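PDB 3E82: putative oxidoreductase from Klebsiella pneumoniae subsp. pneumoniae MGH 78578, which is probably an NAD-dependent oxidoreductase, combining a Rossmann-type nucleotide-binding domain with a C-terminal alpha/beta domain as in the Gfo/Idh/MocA family. Local coordinates for residues B[129-134]-B[274-279]; B[281-284]-B[288-291]; B[93-98]-B[300-305]. One frame throughout, in Å; residues are numbered along the deposited sequence.

Interaction 1: residues B[129-134]-B[274-279]; sequences WDSDYL and GQDDDP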
loop_
_atom_site.group_PDB
_atom_site.type_symbol
_atom_site.label_atom_id
_atom_site.label_comp_id
_atom_site.label_asym_id
_atom_site.label_seq_id
_atom_site.Cartn_x
_atom_site.Cartn_y
_atom_site.Cartn_z
ATOM N N TRP B 129 9.767 -8.654 19.649
ATOM C CA TRP B 129 9.278 -8.254 20.962
ATOM C C TRP B 129 9.031 -6.754 21.079
ATOM O O TRP B 129 9.037 -6.202 22.174
ATOM C CB TRP B 129 10.273 -8.730 22.020
ATOM C CG TRP B 129 10.434 -10.214 21.943
ATOM C CD1 TRP B 129 9.638 -11.159 22.534
ATOM C CD2 TRP B 129 11.389 -10.931 21.155
ATOM N NE1 TRP B 129 10.042 -12.418 22.160
ATOM C CE2 TRP B 129 11.113 -12.309 21.313
ATOM C CE3 TRP B 129 12.449 -10.544 20.327
ATOM C CZ2 TRP B 129 11.861 -13.302 20.672
ATOM C CZ3 TRP B 129 13.196 -11.537 19.688
ATOM C CH2 TRP B 129 12.894 -12.900 19.866
ATOM N N ASP B 130 8.822 -6.107 19.937
ATOM C CA ASP B 130 8.551 -4.677 19.883
ATOM C C ASP B 130 7.123 -4.387 20.347
ATOM O O ASP B 130 6.207 -5.164 20.082
ATOM C CB ASP B 130 8.741 -4.161 18.456
ATOM C CG ASP B 130 10.207 -3.999 18.079
ATOM O OD1 ASP B 130 11.074 -4.471 18.842
ATOM O OD2 ASP B 130 10.491 -3.402 17.021
ATOM N N SER B 131 6.948 -3.261 21.033
ATOM C CA SER B 131 5.642 -2.865 21.543
ATOM C C SER B 131 4.578 -2.837 20.438
ATOM O O SER B 131 3.497 -3.400 20.608
ATOM C CB SER B 131 5.731 -1.493 22.235
ATOM O OG SER B 131 6.166 -0.478 21.344
ATOM N N ASP B 132 4.882 -2.202 19.306
ATOM C CA ASP B 132 3.909 -2.139 18.213
ATOM C C ASP B 132 3.540 -3.518 17.679
ATOM O O ASP B 132 2.359 -3.830 17.532
ATOM C CB ASP B 132 4.407 -1.244 17.063
ATOM C CG ASP B 132 5.876 -1.457 16.728
ATOM O OD1 ASP B 132 6.410 -2.566 16.962
ATOM O OD2 ASP B 132 6.490 -0.505 16.208
ATOM N N TYR B 133 4.539 -4.346 17.394
ATOM C CA TYR B 133 4.285 -5.689 16.889
ATOM C C TYR B 133 3.518 -6.545 17.900
ATOM O O TYR B 133 2.524 -7.181 17.548
ATOM C CB TYR B 133 5.599 -6.378 16.532
ATOM C CG TYR B 133 5.457 -7.845 16.184
ATOM C CD1 TYR B 133 4.820 -8.249 15.013
ATOM C CD2 TYR B 133 5.987 -8.826 17.020
ATOM C CE1 TYR B 133 4.723 -9.603 14.676
ATOM C CE2 TYR B 133 5.898 -10.179 16.695
ATOM C CZ TYR B 133 5.270 -10.559 15.524
ATOM O OH TYR B 133 5.220 -11.891 15.184
ATOM N N LEU B 134 3.979 -6.570 19.149
ATOM C CA LEU B 134 3.298 -7.356 20.175
ATOM C C LEU B 134 1.846 -6.911 20.314
ATOM O O LEU B 134 0.952 -7.742 20.472
ATOM C CB LEU B 134 4.006 -7.225 21.529
ATOM C CG LEU B 134 5.344 -7.962 21.642
ATOM C CD1 LEU B 134 5.949 -7.718 23.028
ATOM C CD2 LEU B 134 5.125 -9.450 21.401
ATOM N N GLY B 274 11.197 0.086 26.814
ATOM C CA GLY B 274 10.133 -0.511 26.021
ATOM C C GLY B 274 8.703 -0.039 26.239
ATOM O O GLY B 274 7.768 -0.607 25.665
ATOM N N GLN B 275 8.509 0.989 27.058
ATOM C CA GLN B 275 7.163 1.489 27.300
ATOM C C GLN B 275 6.648 2.162 26.042
ATOM O O GLN B 275 7.409 2.798 25.314
ATOM C CB GLN B 275 7.152 2.474 28.472
ATOM C CG GLN B 275 7.331 1.787 29.819
ATOM C CD GLN B 275 6.199 0.823 30.123
ATOM O OE1 GLN B 275 6.401 -0.216 30.751
ATOM N NE2 GLN B 275 4.998 1.168 29.682
ATOM N N ASP B 276 5.353 2.015 25.788
ATOM C CA ASP B 276 4.743 2.604 24.606
ATOM C C ASP B 276 3.370 3.169 24.964
ATOM O O ASP B 276 2.391 2.427 25.066
ATOM C CB ASP B 276 4.600 1.539 23.520
ATOM C CG ASP B 276 4.310 2.133 22.158
ATOM O OD1 ASP B 276 3.871 3.303 22.095
ATOM O OD2 ASP B 276 4.516 1.420 21.154
ATOM N N ASP B 277 3.298 4.484 25.143
ATOM C CA ASP B 277 2.038 5.121 25.496
ATOM C C ASP B 277 1.211 5.553 24.277
ATOM O O ASP B 277 0.314 6.389 24.385
ATOM C CB ASP B 277 2.299 6.308 26.431
ATOM C CG ASP B 277 3.085 7.414 25.767
ATOM O OD1 ASP B 277 3.644 7.175 24.675
ATOM O OD2 ASP B 277 3.151 8.522 26.343
ATOM N N ASP B 278 1.531 4.985 23.116
ATOM C CA ASP B 278 0.786 5.256 21.890
ATOM C C ASP B 278 -0.098 4.026 21.800
ATOM O O ASP B 278 0.372 2.927 21.518
ATOM C CB ASP B 278 1.711 5.335 20.674
ATOM C CG ASP B 278 0.944 5.515 19.368
ATOM O OD1 ASP B 278 0.237 6.535 19.229
ATOM O OD2 ASP B 278 1.044 4.639 18.480
ATOM N N PRO B 279 -1.400 4.195 22.041
ATOM C CA PRO B 279 -2.311 3.058 21.995
ATOM C C PRO B 279 -2.677 2.514 20.632
ATOM O O PRO B 279 -2.476 3.153 19.601
ATOM C CB PRO B 279 -3.530 3.586 22.729
ATOM C CG PRO B 279 -3.590 4.986 22.227
ATOM C CD PRO B 279 -2.140 5.443 22.303
HETATM O O HOH W 1 8.308 1.045 22.586
#

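Interaction 2: residues B[281-284]-B[288-291]; sequences VIYD and QAHA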
loop_
_atom_site.group_PDB
_atom_site.type_symbol
_atom_site.label_atom_id
_atom_site.label_comp_id
_atom_site.label_asym_id
_atom_site.label_seq_id
_atom_site.Cartn_x
_atom_site.Cartn_y
_atom_site.Cartn_z
ATOM N N VAL B 281 -5.393 1.704 18.071
ATOM C CA VAL B 281 -6.706 2.286 17.805
ATOM C C VAL B 281 -7.505 1.242 17.020
ATOM O O VAL B 281 -7.152 0.886 15.890
ATOM C CB VAL B 281 -6.586 3.608 16.999
ATOM C CG1 VAL B 281 -7.961 4.180 16.724
ATOM C CG2 VAL B 281 -5.750 4.620 17.778
ATOM N N ILE B 282 -8.572 0.742 17.637
ATOM C CA ILE B 282 -9.405 -0.295 17.038
ATOM C C ILE B 282 -10.770 0.196 16.565
ATOM O O ILE B 282 -11.464 0.917 17.285
ATOM C CB ILE B 282 -9.638 -1.445 18.042
ATOM C CG1 ILE B 282 -8.299 -2.020 18.500
ATOM C CG2 ILE B 282 -10.514 -2.521 17.415
ATOM C CD1 ILE B 282 -8.419 -3.041 19.630
ATOM N N TYR B 283 -11.146 -0.217 15.359
ATOM C CA TYR B 283 -12.430 0.139 14.754
ATOM C C TYR B 283 -13.251 -1.137 14.627
ATOM O O TYR B 283 -12.801 -2.100 14.013
ATOM C CB TYR B 283 -12.221 0.713 13.348
ATOM C CG TYR B 283 -11.440 1.995 13.308
ATOM C CD1 TYR B 283 -12.079 3.226 13.421
ATOM C CD2 TYR B 283 -10.058 1.979 13.183
ATOM C CE1 TYR B 283 -11.357 4.409 13.407
ATOM C CE2 TYR B 283 -9.321 3.152 13.169
ATOM C CZ TYR B 283 -9.973 4.365 13.282
ATOM O OH TYR B 283 -9.242 5.532 13.280
ATOM N N ASP B 284 -14.444 -1.164 15.208
ATOM C CA ASP B 284 -15.279 -2.352 15.092
ATOM C C ASP B 284 -16.305 -2.129 13.979
ATOM O O ASP B 284 -16.287 -1.089 13.320
ATOM C CB ASP B 284 -15.971 -2.661 16.424
ATOM C CG ASP B 284 -16.939 -1.580 16.848
ATOM O OD1 ASP B 284 -17.018 -0.533 16.173
ATOM O OD2 ASP B 284 -17.620 -1.783 17.872
ATOM N N GLN B 288 -16.656 2.857 14.761
ATOM C CA GLN B 288 -16.178 3.737 15.818
ATOM C C GLN B 288 -14.906 3.167 16.420
ATOM O O GLN B 288 -14.732 1.947 16.515
ATOM C CB GLN B 288 -17.246 3.918 16.900
ATOM C CG GLN B 288 -18.534 4.526 16.366
ATOM C CD GLN B 288 -19.687 4.436 17.349
ATOM O OE1 GLN B 288 -20.072 3.345 17.779
ATOM N NE2 GLN B 288 -20.252 5.587 17.704
ATOM N N ALA B 289 -14.023 4.065 16.831
ATOM C CA ALA B 289 -12.743 3.677 17.390
ATOM C C ALA B 289 -12.625 3.780 18.901
ATOM O O ALA B 289 -13.214 4.656 19.531
ATOM C CB ALA B 289 -11.649 4.507 16.743
ATOM N N HIS B 290 -11.857 2.856 19.470
ATOM C CA HIS B 290 -11.561 2.858 20.892
ATOM C C HIS B 290 -10.097 2.462 20.990
ATOM O O HIS B 290 -9.578 1.766 20.118
ATOM C CB HIS B 290 -12.439 1.876 21.678
ATOM C CG HIS B 290 -12.228 0.439 21.323
ATOM N ND1 HIS B 290 -12.761 -0.133 20.188
ATOM C CD2 HIS B 290 -11.569 -0.551 21.970
ATOM C CE1 HIS B 290 -12.443 -1.415 20.152
ATOM N NE2 HIS B 290 -11.721 -1.696 21.223
ATOM N N ALA B 291 -9.426 2.917 22.038
ATOM C CA ALA B 291 -8.014 2.605 22.205
ATOM C C ALA B 291 -7.789 1.375 23.069
ATOM O O ALA B 291 -8.649 0.983 23.855
ATOM C CB ALA B 291 -7.289 3.798 22.805
#

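Interaction 3: residues B[93-98]-B[300-305]; sequences HVVVDK and RQYYML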
loop_
_atom_site.group_PDB
_atom_site.type_symbol
_atom_site.label_atom_id
_atom_site.label_comp_id
_atom_site.label_asym_id
_atom_site.label_seq_id
_atom_site.Cartn_x
_atom_site.Cartn_y
_atom_site.Cartn_z
ATOM N N HIS B 93 28.717 -21.726 20.234
ATOM C CA HIS B 93 27.348 -21.408 19.854
ATOM C C HIS B 93 27.499 -20.057 19.166
ATOM O O HIS B 93 28.417 -19.291 19.495
ATOM C CB HIS B 93 26.462 -21.273 21.087
ATOM C CG HIS B 93 26.256 -22.561 21.817
ATOM N ND1 HIS B 93 25.625 -23.646 21.246
ATOM C CD2 HIS B 93 26.629 -22.950 23.058
ATOM C CE1 HIS B 93 25.618 -24.650 22.106
ATOM N NE2 HIS B 93 26.222 -24.254 23.213
ATOM N N VAL B 94 26.608 -19.751 18.231
ATOM C CA VAL B 94 26.729 -18.499 17.502
ATOM C C VAL B 94 25.448 -17.710 17.274
ATOM O O VAL B 94 24.412 -18.272 16.930
ATOM C CB VAL B 94 27.355 -18.754 16.112
ATOM C CG1 VAL B 94 27.555 -17.434 15.376
ATOM C CG2 VAL B 94 28.668 -19.510 16.259
ATOM N N VAL B 95 25.537 -16.399 17.487
ATOM C CA VAL B 95 24.436 -15.488 17.223
ATOM C C VAL B 95 25.040 -14.509 16.209
ATOM O O VAL B 95 26.076 -13.895 16.474
ATOM C CB VAL B 95 23.993 -14.716 18.482
ATOM C CG1 VAL B 95 23.224 -13.453 18.075
ATOM C CG2 VAL B 95 23.105 -15.616 19.353
ATOM N N VAL B 96 24.406 -14.389 15.047
ATOM C CA VAL B 96 24.903 -13.502 13.995
ATOM C C VAL B 96 23.998 -12.299 13.781
ATOM O O VAL B 96 22.796 -12.440 13.558
ATOM C CB VAL B 96 25.023 -14.244 12.644
ATOM C CG1 VAL B 96 25.760 -13.367 11.624
ATOM C CG2 VAL B 96 25.720 -15.572 12.845
ATOM N N ASP B 97 24.587 -11.116 13.865
ATOM C CA ASP B 97 23.863 -9.874 13.649
ATOM C C ASP B 97 23.474 -9.869 12.159
ATOM O O ASP B 97 24.167 -10.467 11.338
ATOM C CB ASP B 97 24.798 -8.705 13.965
ATOM C CG ASP B 97 24.067 -7.410 14.187
ATOM O OD1 ASP B 97 23.239 -7.349 15.121
ATOM O OD2 ASP B 97 24.326 -6.449 13.431
ATOM N N LYS B 98 22.365 -9.230 11.798
ATOM C CA LYS B 98 21.990 -9.201 10.388
ATOM C C LYS B 98 23.054 -8.437 9.584
ATOM O O LYS B 98 23.642 -7.477 10.078
ATOM C CB LYS B 98 20.616 -8.540 10.196
ATOM C CG LYS B 98 19.440 -9.309 10.816
ATOM C CD LYS B 98 18.100 -8.709 10.385
ATOM C CE LYS B 98 17.931 -7.271 10.855
ATOM N NZ LYS B 98 17.773 -7.196 12.328
ATOM N N ARG B 300 15.218 -7.741 24.990
ATOM C CA ARG B 300 16.105 -8.521 25.848
ATOM C C ARG B 300 15.600 -9.963 25.794
ATOM O O ARG B 300 16.325 -10.901 26.130
ATOM C CB ARG B 300 16.065 -8.013 27.302
ATOM C CG ARG B 300 16.638 -6.621 27.511
ATOM C CD ARG B 300 16.363 -6.077 28.921
ATOM N NE ARG B 300 16.804 -7.000 29.968
ATOM C CZ ARG B 300 15.999 -7.808 30.652
ATOM N NH1 ARG B 300 14.691 -7.810 30.407
ATOM N NH2 ARG B 300 16.503 -8.620 31.580
ATOM N N GLN B 301 14.344 -10.133 25.375
ATOM C CA GLN B 301 13.750 -11.458 25.273
ATOM C C GLN B 301 14.572 -12.340 24.339
ATOM O O GLN B 301 14.697 -13.542 24.566
ATOM C CB GLN B 301 12.304 -11.382 24.765
ATOM C CG GLN B 301 11.271 -10.969 25.814
ATOM C CD GLN B 301 11.125 -11.992 26.936
ATOM O OE1 GLN B 301 10.958 -13.184 26.686
ATOM N NE2 GLN B 301 11.178 -11.524 28.178
ATOM N N TYR B 302 15.132 -11.748 23.287
ATOM C CA TYR B 302 15.946 -12.532 22.362
ATOM C C TYR B 302 17.064 -13.253 23.129
ATOM O O TYR B 302 17.267 -14.449 22.962
ATOM C CB TYR B 302 16.585 -11.641 21.294
ATOM C CG TYR B 302 17.479 -12.415 20.349
ATOM C CD1 TYR B 302 16.944 -13.093 19.253
ATOM C CD2 TYR B 302 18.862 -12.514 20.577
ATOM C CE1 TYR B 302 17.751 -13.853 18.405
ATOM C CE2 TYR B 302 19.681 -13.277 19.729
ATOM C CZ TYR B 302 19.115 -13.944 18.650
ATOM O OH TYR B 302 19.890 -14.720 17.824
ATOM N N TYR B 303 17.789 -12.515 23.962
ATOM C CA TYR B 303 18.887 -13.095 24.725
ATOM C C TYR B 303 18.426 -13.970 25.889
ATOM O O TYR B 303 19.085 -14.951 26.229
ATOM C CB TYR B 303 19.832 -11.991 25.216
ATOM C CG TYR B 303 20.837 -11.573 24.158
ATOM C CD1 TYR B 303 21.786 -12.476 23.683
ATOM C CD2 TYR B 303 20.814 -10.295 23.604
ATOM C CE1 TYR B 303 22.690 -12.120 22.677
ATOM C CE2 TYR B 303 21.713 -9.923 22.593
ATOM C CZ TYR B 303 22.648 -10.844 22.134
ATOM O OH TYR B 303 23.535 -10.505 21.128
HETATM N N MSE B 304 17.293 -13.630 26.494
HETATM C CA MSE B 304 16.775 -14.439 27.591
HETATM C C MSE B 304 16.368 -15.802 27.036
HETATM O O MSE B 304 16.601 -16.838 27.662
HETATM C CB MSE B 304 15.576 -13.750 28.235
HETATM C CG MSE B 304 15.886 -12.356 28.725
HETATM SE SE MSE B 304 14.383 -11.514 29.595
HETATM C CE MSE B 304 13.868 -10.207 28.290
ATOM N N LEU B 305 15.778 -15.795 25.843
ATOM C CA LEU B 305 15.349 -17.038 25.209
ATOM C C LEU B 305 16.538 -17.836 24.661
ATOM O O LEU B 305 16.558 -19.066 24.738
ATOM C CB LEU B 305 14.328 -16.736 24.109
ATOM C CG LEU B 305 12.996 -16.150 24.612
ATOM C CD1 LEU B 305 12.123 -15.750 23.431
ATOM C CD2 LEU B 305 12.268 -17.183 25.481
#

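Interaction 1: residues B[129-134]-B[274-279]
The carboxylate of Asp276 is the flat group on which this contact turns, and Ser131 meets it at one of its two oxygens. OD2 accepts from Ser131 OG at 2.5 Å, on the anti side and 20° out of the carboxylate plane. The bond is at the short end, so its exact length deserves caution. The other oxygen, OD1, is also met on the anti side, by the backbone N of Asp278 at 3.1 Å and from further off the plane, so the carboxylate reaches its own loop through one oxygen and the helix through the other. Asp276 CG extends anti to the backbone N (chi1 -165°), which carries the group toward the helix start while the methylene CB lies 3.5 Å from Ser131 CB. Ser131 OG, besides donating to Asp276, receives a bond from a water at 2.9 Å, and the same water reaches Gln275 O weakly.

Lys252 NZ forms a salt bridge with Asp276 OD2, and Arg254 NH2 with OD1. This probably helps to stabilise the buried carboxylate and to offset the nearness of Asp132, whose OD2 lies 5.7 Å from Asp276 OD2. Asp132 OD1 takes a bent bond from Tyr133 N at 2.6 Å, while Asp256 holds both Ser131 N and Asp132 OD2.

Along the loop, the bond from Asp278 N to Asp276 OD1 defines an Asx turn shortly before strand 280-284. Ser131 opens the first turn of helix 131-142, directly after Asp130 at the N-cap position. The contact thus fastens the start of a helix to an Asx turn that leads into the large sheet of this Gfo/Idh/MocA-type protein.

Interaction 2: residues B[281-284]-B[288-291]
Ile282 and His290 face each other as the hydrogen-bonded pair of an antiparallel beta hairpin, whose strands 280-284 and 289-292 form one margin of the large mixed sheet within this chain. Ile282 N donates to His290 O at 2.9 Å, and His290 N returns a bond to Ile282 O. The close packing gathers on the two sides of this pair. On one face, the imidazole spreads over the isoleucine, with Ile282 CB above one face of the ring and 3.5 Å from His290 CE1. His290 CG sits between the backbone N and the carbonyl carbon (chi1 64°), which brings the ring over Ile282. Ile282 also reaches Val250 of strand 248-252 and is buried, whereas His290 stays exposed.

On the other face sit Val281, Tyr283 and Ala289, and Tyr283 also packs on Gly236 of the second subunit. The contact slackens at both ends. Toward the turn, the bond from Asp284 N to Gln288 O is weak at 3.4 Å, and the Gln288 side chain sets off away from strand 280-284; at the far end, the methyl of exposed Ala291 makes no contact with Val281. Between them, Ala289 CB lies over one face of the Tyr283 ring, 3.4 Å from CE1.

Interaction 3: residues B[93-98]-B[300-305]
The phenol oxygen of Tyr302 is hydrogen-bonded to Ser122 OG while two methyl groups of Val95 lie against it. Val95 CG1 lies 3.6 Å from Tyr302 OH, and CG2 lies 3.7 Å from the same oxygen, so the valine fork straddles the hydroxyl. The two side chains approach from opposite directions. CG1 arrives at the edge of the Tyr302 ring, near its plane, and also touches CE2 at 3.9 Å. Tyr302 holds CG anti to the backbone N (chi1 178°), which sends the ring straight out from helix 300-310 toward strand 93-96. Phe124 packs edge-to-face with this ring.

Tyr303, the next residue on the helix, adds a lighter touch, its OH lying 4.3 Å from Val95 CG1. Its ring covers the flank of its neighbour, with Tyr302 CD2 standing 4.1 Å above its plane, over the centre. Tyr303 OH is hydrogen-bonded to His23 ND1, and the other nitrogen of that imidazole, NE2, bonds Asp97 OD1. The histidine therefore links Tyr303 to Asp97.

Strand 93-96 belongs to the parallel Rossmann sheet, and Asp97 and Lys98, in the same segment, resemble the Glu-Lys-Pro signature of Gfo/Idh/MocA enzymes. Across the contact itself, no hydrogen bond forms. The contact is van der Waals in kind, methyl groups against a phenol edge and its oxygen, while each tyrosine hydroxyl finds its partner elsewhere in the Rossmann half, on Ser122 or His23. These two side bonds probably hold the Tyr302 ring, and the Tyr303 hydroxyl beside it, where Val95 meets them.

From the N terminus, 93-98 is reached first, in the Rossmann sheet; its partner is 300-305, with 201 residues between them, so interaction 3 closes the longest loop and encloses the other two. Within it, interaction 1 joins 129-134 to 274-279, and interaction 2 follows in series as a hairpin whose two segments have three residues between them. None of the loops cross. Interactions 1 and 2 meet where Pro279 CB packs on Ala291 CB at 3.8 Å. Interactions 1 and 3 meet through Trp129, whose CZ2 lies 3.7 Å from Leu305 CD1. Interactions 2 and 3 do not touch, their nearest atoms being about 22 Å apart. Together they connect the margin of the mixed sheet, helix 131-142 and the Rossmann half.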